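PDB 6NL1: mitochondrial edited mRNA stability factor 1 from Trypanosoma brucei, which is a Nudix-type RNA-binding protein that processes the 5' ends of mitochondrial mRNAs and, as its name suggests, probably stabilises edited ones. Local coordinates for residues 108-117 with 278-288. Numbering follows the deposited sequence.
Sequences AALARKVSGP and YQTVPQYYWRV
Arg112, in the segment 108-117, reaches into the loop 278-288, where the backbone carbonyl of Tyr285 receives its guanidinium. Arg112 NH2 gives the stronger bond, 3.1 Å to Tyr285 O with an N-H...O angle of 156°, the oxygen lying almost exactly in the guanidinium plane; Arg112 NE adds a weak one at 3.3 Å to the same atom. A bend at chi3 (57°) turns the guanidinium toward this carbonyl. Arginine suits the place because its several N-H groups serve partners on different sides: NH1 forms a salt bridge with Asp168, outside the two segments. One guanidinium face lies against Ala108 O, one turn earlier in its own segment, while Arg287 O and the Tyr278 hydroxyl lie over the opposite face, at angles too poor for hydrogen bonds, the Tyr278 ring being inclined 55° to the guanidinium.

Around this polar centre the contact is apolar. Ala108 CB meets Tyr285 CB at 3.7 Å, and the small methyl lets helix and loop come close. The CG1 branch of Val288 packs against Arg112 CD, 3.9 Å away, and approaches the ring of Pro117. Farther along, Pro117 CB sits 3.9 Å from Trp286 CD1, the compact proline ring fitting beside the indole, whose NE1 is hydrogen-bonded to Asp231. A type I turn from Tyr284 to Arg287 presents Tyr285 and Trp286 at its two central positions, and Trp286 CE3 lies over the centre of the Tyr285 ring.

Val288 and Gln279 bind GDP in another structure of this protein, so the loop touching Arg112 also contributes to the nucleotide site. It links Nudix-domain strands 272-277 and 290-296, and the contact joins it to the four-stranded antiparallel sheet: helix 108-111 follows strand 100-107 directly, and Ala108 and Tyr285 both pack on Ile172 of strand 171-178.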
loop_
_atom_site.group_PDB
_atom_site.type_symbol
_atom_site.label_atom_id
_atom_site.label_comp_id
_atom_site.label_asym_id
_atom_site.label_seq_id
_atom_site.Cartn_x
_atom_site.Cartn_y
_atom_site.Cartn_z
ATOM N N ALA A 108 -0.570 -13.324 -11.196
ATOM C CA ALA A 108 -0.429 -12.262 -10.206
ATOM C C ALA A 108 -0.906 -10.911 -10.742
ATOM O O ALA A 108 -1.356 -10.052 -9.981
ATOM C CB ALA A 108 1.009 -12.178 -9.707
ATOM N N ALA A 109 -0.815 -10.728 -12.053
ATOM C CA ALA A 109 -1.267 -9.488 -12.674
ATOM C C ALA A 109 -2.719 -9.201 -12.289
ATOM O O ALA A 109 -3.088 -8.056 -12.060
ATOM C CB ALA A 109 -1.115 -9.567 -14.192
ATOM N N LEU A 110 -3.534 -10.248 -12.196
ATOM C CA LEU A 110 -4.935 -10.087 -11.812
ATOM C C LEU A 110 -5.161 -10.317 -10.313
ATOM O O LEU A 110 -5.891 -9.572 -9.667
ATOM C CB LEU A 110 -5.828 -11.018 -12.649
ATOM C CG LEU A 110 -5.718 -10.813 -14.172
ATOM C CD1 LEU A 110 -6.691 -11.693 -14.939
ATOM C CD2 LEU A 110 -5.932 -9.346 -14.537
ATOM N N ALA A 111 -4.518 -11.339 -9.759
ATOM C CA ALA A 111 -4.747 -11.712 -8.365
ATOM C C ALA A 111 -4.413 -10.577 -7.405
ATOM O O ALA A 111 -5.080 -10.404 -6.383
ATOM C CB ALA A 111 -3.960 -12.964 -7.998
ATOM N N ARG A 112 -3.394 -9.786 -7.730
ATOM C CA ARG A 112 -3.030 -8.701 -6.836
ATOM C C ARG A 112 -4.154 -7.666 -6.713
ATOM O O ARG A 112 -4.188 -6.903 -5.755
ATOM C CB ARG A 112 -1.736 -8.035 -7.278
ATOM C CG ARG A 112 -1.900 -7.102 -8.456
ATOM C CD ARG A 112 -0.607 -6.353 -8.683
ATOM N NE ARG A 112 0.479 -7.292 -8.892
ATOM C CZ ARG A 112 1.066 -7.497 -10.065
ATOM N NH1 ARG A 112 0.680 -6.796 -11.126
ATOM N NH2 ARG A 112 2.046 -8.393 -10.166
ATOM N N LYS A 113 -5.078 -7.654 -7.670
ATOM C CA LYS A 113 -6.164 -6.669 -7.675
ATOM C C LYS A 113 -7.287 -7.001 -6.703
ATOM O O LYS A 113 -8.119 -6.149 -6.398
ATOM C CB LYS A 113 -6.724 -6.495 -9.091
ATOM C CG LYS A 113 -5.671 -5.948 -10.080
ATOM C CD LYS A 113 -6.251 -5.792 -11.484
ATOM C CE LYS A 113 -5.251 -5.145 -12.438
ATOM N NZ LYS A 113 -5.867 -4.981 -13.788
ATOM N N VAL A 114 -7.314 -8.242 -6.228
ATOM C CA VAL A 114 -8.351 -8.675 -5.309
ATOM C C VAL A 114 -7.749 -8.977 -3.948
ATOM O O VAL A 114 -8.429 -9.467 -3.051
ATOM C CB VAL A 114 -9.082 -9.938 -5.813
ATOM C CG1 VAL A 114 -9.714 -9.669 -7.169
ATOM C CG2 VAL A 114 -8.126 -11.122 -5.882
ATOM N N SER A 115 -6.468 -8.681 -3.781
ATOM C CA SER A 115 -5.800 -9.050 -2.540
ATOM C C SER A 115 -5.112 -7.857 -1.910
ATOM O O SER A 115 -5.651 -7.246 -0.992
ATOM C CB SER A 115 -4.804 -10.183 -2.789
ATOM O OG SER A 115 -3.978 -9.875 -3.902
ATOM N N GLY A 116 -3.923 -7.526 -2.415
ATOM C CA GLY A 116 -3.154 -6.419 -1.887
ATOM C C GLY A 116 -2.042 -6.880 -0.958
ATOM O O GLY A 116 -2.204 -7.864 -0.247
ATOM N N PRO A 117 -0.909 -6.156 -0.946
ATOM C CA PRO A 117 0.225 -6.549 -0.096
ATOM C C PRO A 117 -0.192 -6.770 1.355
ATOM O O PRO A 117 0.269 -7.724 1.977
ATOM C CB PRO A 117 1.181 -5.350 -0.200
ATOM C CG PRO A 117 0.834 -4.700 -1.500
ATOM C CD PRO A 117 -0.657 -4.891 -1.661
ATOM N N TYR A 278 6.301 1.620 -10.396
ATOM C CA TYR A 278 6.020 0.209 -10.260
ATOM C C TYR A 278 7.306 -0.559 -10.498
ATOM O O TYR A 278 7.690 -0.815 -11.641
ATOM C CB TYR A 278 4.952 -0.230 -11.253
ATOM C CG TYR A 278 4.657 -1.710 -11.186
ATOM C CD1 TYR A 278 4.184 -2.300 -10.009
ATOM C CD2 TYR A 278 4.856 -2.526 -12.296
ATOM C CE1 TYR A 278 3.918 -3.670 -9.950
ATOM C CE2 TYR A 278 4.593 -3.889 -12.248
ATOM C CZ TYR A 278 4.127 -4.457 -11.075
ATOM O OH TYR A 278 3.870 -5.813 -11.048
ATOM N N GLN A 279 7.985 -0.891 -9.409
ATOM C CA GLN A 279 9.254 -1.595 -9.477
ATOM C C GLN A 279 9.098 -2.882 -8.687
ATOM O O GLN A 279 8.804 -2.841 -7.505
ATOM C CB GLN A 279 10.357 -0.751 -8.845
ATOM C CG GLN A 279 11.706 -1.426 -8.874
ATOM C CD GLN A 279 12.091 -1.840 -10.283
ATOM O OE1 GLN A 279 12.054 -1.023 -11.200
ATOM N NE2 GLN A 279 12.451 -3.114 -10.463
ATOM N N THR A 280 9.292 -4.026 -9.327
ATOM C CA THR A 280 9.117 -5.285 -8.615
ATOM C C THR A 280 9.902 -6.433 -9.250
ATOM O O THR A 280 10.527 -6.263 -10.290
ATOM C CB THR A 280 7.632 -5.683 -8.553
ATOM O OG1 THR A 280 7.467 -6.761 -7.623
ATOM C CG2 THR A 280 7.124 -6.108 -9.941
ATOM N N VAL A 281 9.846 -7.594 -8.604
ATOM C CA VAL A 281 10.491 -8.816 -9.063
ATOM C C VAL A 281 9.492 -9.953 -8.849
ATOM O O VAL A 281 8.557 -9.804 -8.069
ATOM C CB VAL A 281 11.779 -9.095 -8.269
ATOM C CG1 VAL A 281 12.831 -8.038 -8.574
ATOM C CG2 VAL A 281 11.479 -9.134 -6.768
ATOM N N PRO A 282 9.673 -11.080 -9.553
ATOM C CA PRO A 282 8.686 -12.161 -9.467
ATOM C C PRO A 282 8.427 -12.633 -8.039
ATOM O O PRO A 282 7.291 -12.992 -7.717
ATOM C CB PRO A 282 9.325 -13.282 -10.301
ATOM C CG PRO A 282 10.177 -12.549 -11.302
ATOM C CD PRO A 282 10.728 -11.367 -10.550
ATOM N N GLN A 283 9.456 -12.636 -7.195
ATOM C CA GLN A 283 9.296 -13.079 -5.813
ATOM C C GLN A 283 8.373 -12.177 -4.993
ATOM O O GLN A 283 7.855 -12.594 -3.965
ATOM C CB GLN A 283 10.652 -13.186 -5.103
ATOM C CG GLN A 283 11.540 -14.301 -5.630
ATOM C CD GLN A 283 12.092 -13.978 -7.001
ATOM O OE1 GLN A 283 12.133 -12.777 -7.322
ATOM N NE2 GLN A 283 12.450 -14.907 -7.759
ATOM N N TYR A 284 8.206 -10.929 -5.418
ATOM C CA TYR A 284 7.338 -9.996 -4.703
ATOM C C TYR A 284 6.129 -9.681 -5.567
ATOM O O TYR A 284 5.855 -8.512 -5.852
ATOM C CB TYR A 284 8.082 -8.699 -4.414
ATOM C CG TYR A 284 9.311 -8.813 -3.535
ATOM C CD1 TYR A 284 9.485 -9.879 -2.655
ATOM C CD2 TYR A 284 10.291 -7.821 -3.571
ATOM C CE1 TYR A 284 10.616 -9.952 -1.837
ATOM C CE2 TYR A 284 11.407 -7.882 -2.765
ATOM C CZ TYR A 284 11.569 -8.943 -1.898
ATOM O OH TYR A 284 12.708 -8.981 -1.108
ATOM N N TYR A 285 5.420 -10.732 -5.970
ATOM C CA TYR A 285 4.369 -10.661 -6.985
ATOM C C TYR A 285 3.131 -9.915 -6.502
ATOM O O TYR A 285 2.248 -9.602 -7.304
ATOM C CB TYR A 285 3.962 -12.077 -7.415
ATOM C CG TYR A 285 3.598 -12.932 -6.222
ATOM C CD1 TYR A 285 2.341 -12.846 -5.632
ATOM C CD2 TYR A 285 4.530 -13.793 -5.656
ATOM C CE1 TYR A 285 2.017 -13.618 -4.505
ATOM C CE2 TYR A 285 4.218 -14.561 -4.555
ATOM C CZ TYR A 285 2.967 -14.471 -3.975
ATOM O OH TYR A 285 2.688 -15.248 -2.863
ATOM N N TRP A 286 3.059 -9.650 -5.197
ATOM C CA TRP A 286 1.943 -8.894 -4.610
ATOM C C TRP A 286 2.061 -7.372 -4.801
ATOM O O TRP A 286 1.087 -6.643 -4.612
ATOM C CB TRP A 286 1.851 -9.185 -3.102
ATOM C CG TRP A 286 3.151 -8.990 -2.404
ATOM C CD1 TRP A 286 3.656 -7.814 -1.912
ATOM C CD2 TRP A 286 4.133 -9.997 -2.124
ATOM N NE1 TRP A 286 4.891 -8.030 -1.345
ATOM C CE2 TRP A 286 5.205 -9.362 -1.462
ATOM C CE3 TRP A 286 4.202 -11.377 -2.364
ATOM C CZ2 TRP A 286 6.336 -10.060 -1.043
ATOM C CZ3 TRP A 286 5.320 -12.067 -1.947
ATOM C CH2 TRP A 286 6.376 -11.409 -1.297
ATOM N N ARG A 287 3.255 -6.887 -5.135
ATOM C CA ARG A 287 3.499 -5.440 -5.152
ATOM C C ARG A 287 2.611 -4.758 -6.159
ATOM O O ARG A 287 2.368 -5.296 -7.234
ATOM C CB ARG A 287 4.945 -5.137 -5.507
ATOM C CG ARG A 287 5.941 -5.587 -4.467
ATOM C CD ARG A 287 7.351 -5.071 -4.846
ATOM N NE ARG A 287 7.840 -4.387 -3.674
ATOM C CZ ARG A 287 8.316 -3.158 -3.643
ATOM N NH1 ARG A 287 8.450 -2.442 -4.752
ATOM N NH2 ARG A 287 8.684 -2.671 -2.473
ATOM N N VAL A 288 2.138 -3.563 -5.824
ATOM C CA VAL A 288 1.238 -2.857 -6.731
ATOM C C VAL A 288 1.844 -1.531 -7.175
ATOM O O VAL A 288 2.753 -1.004 -6.527
ATOM C CB VAL A 288 -0.128 -2.577 -6.068
ATOM C CG1 VAL A 288 -0.832 -3.887 -5.727
ATOM C CG2 VAL A 288 0.055 -1.706 -4.821
#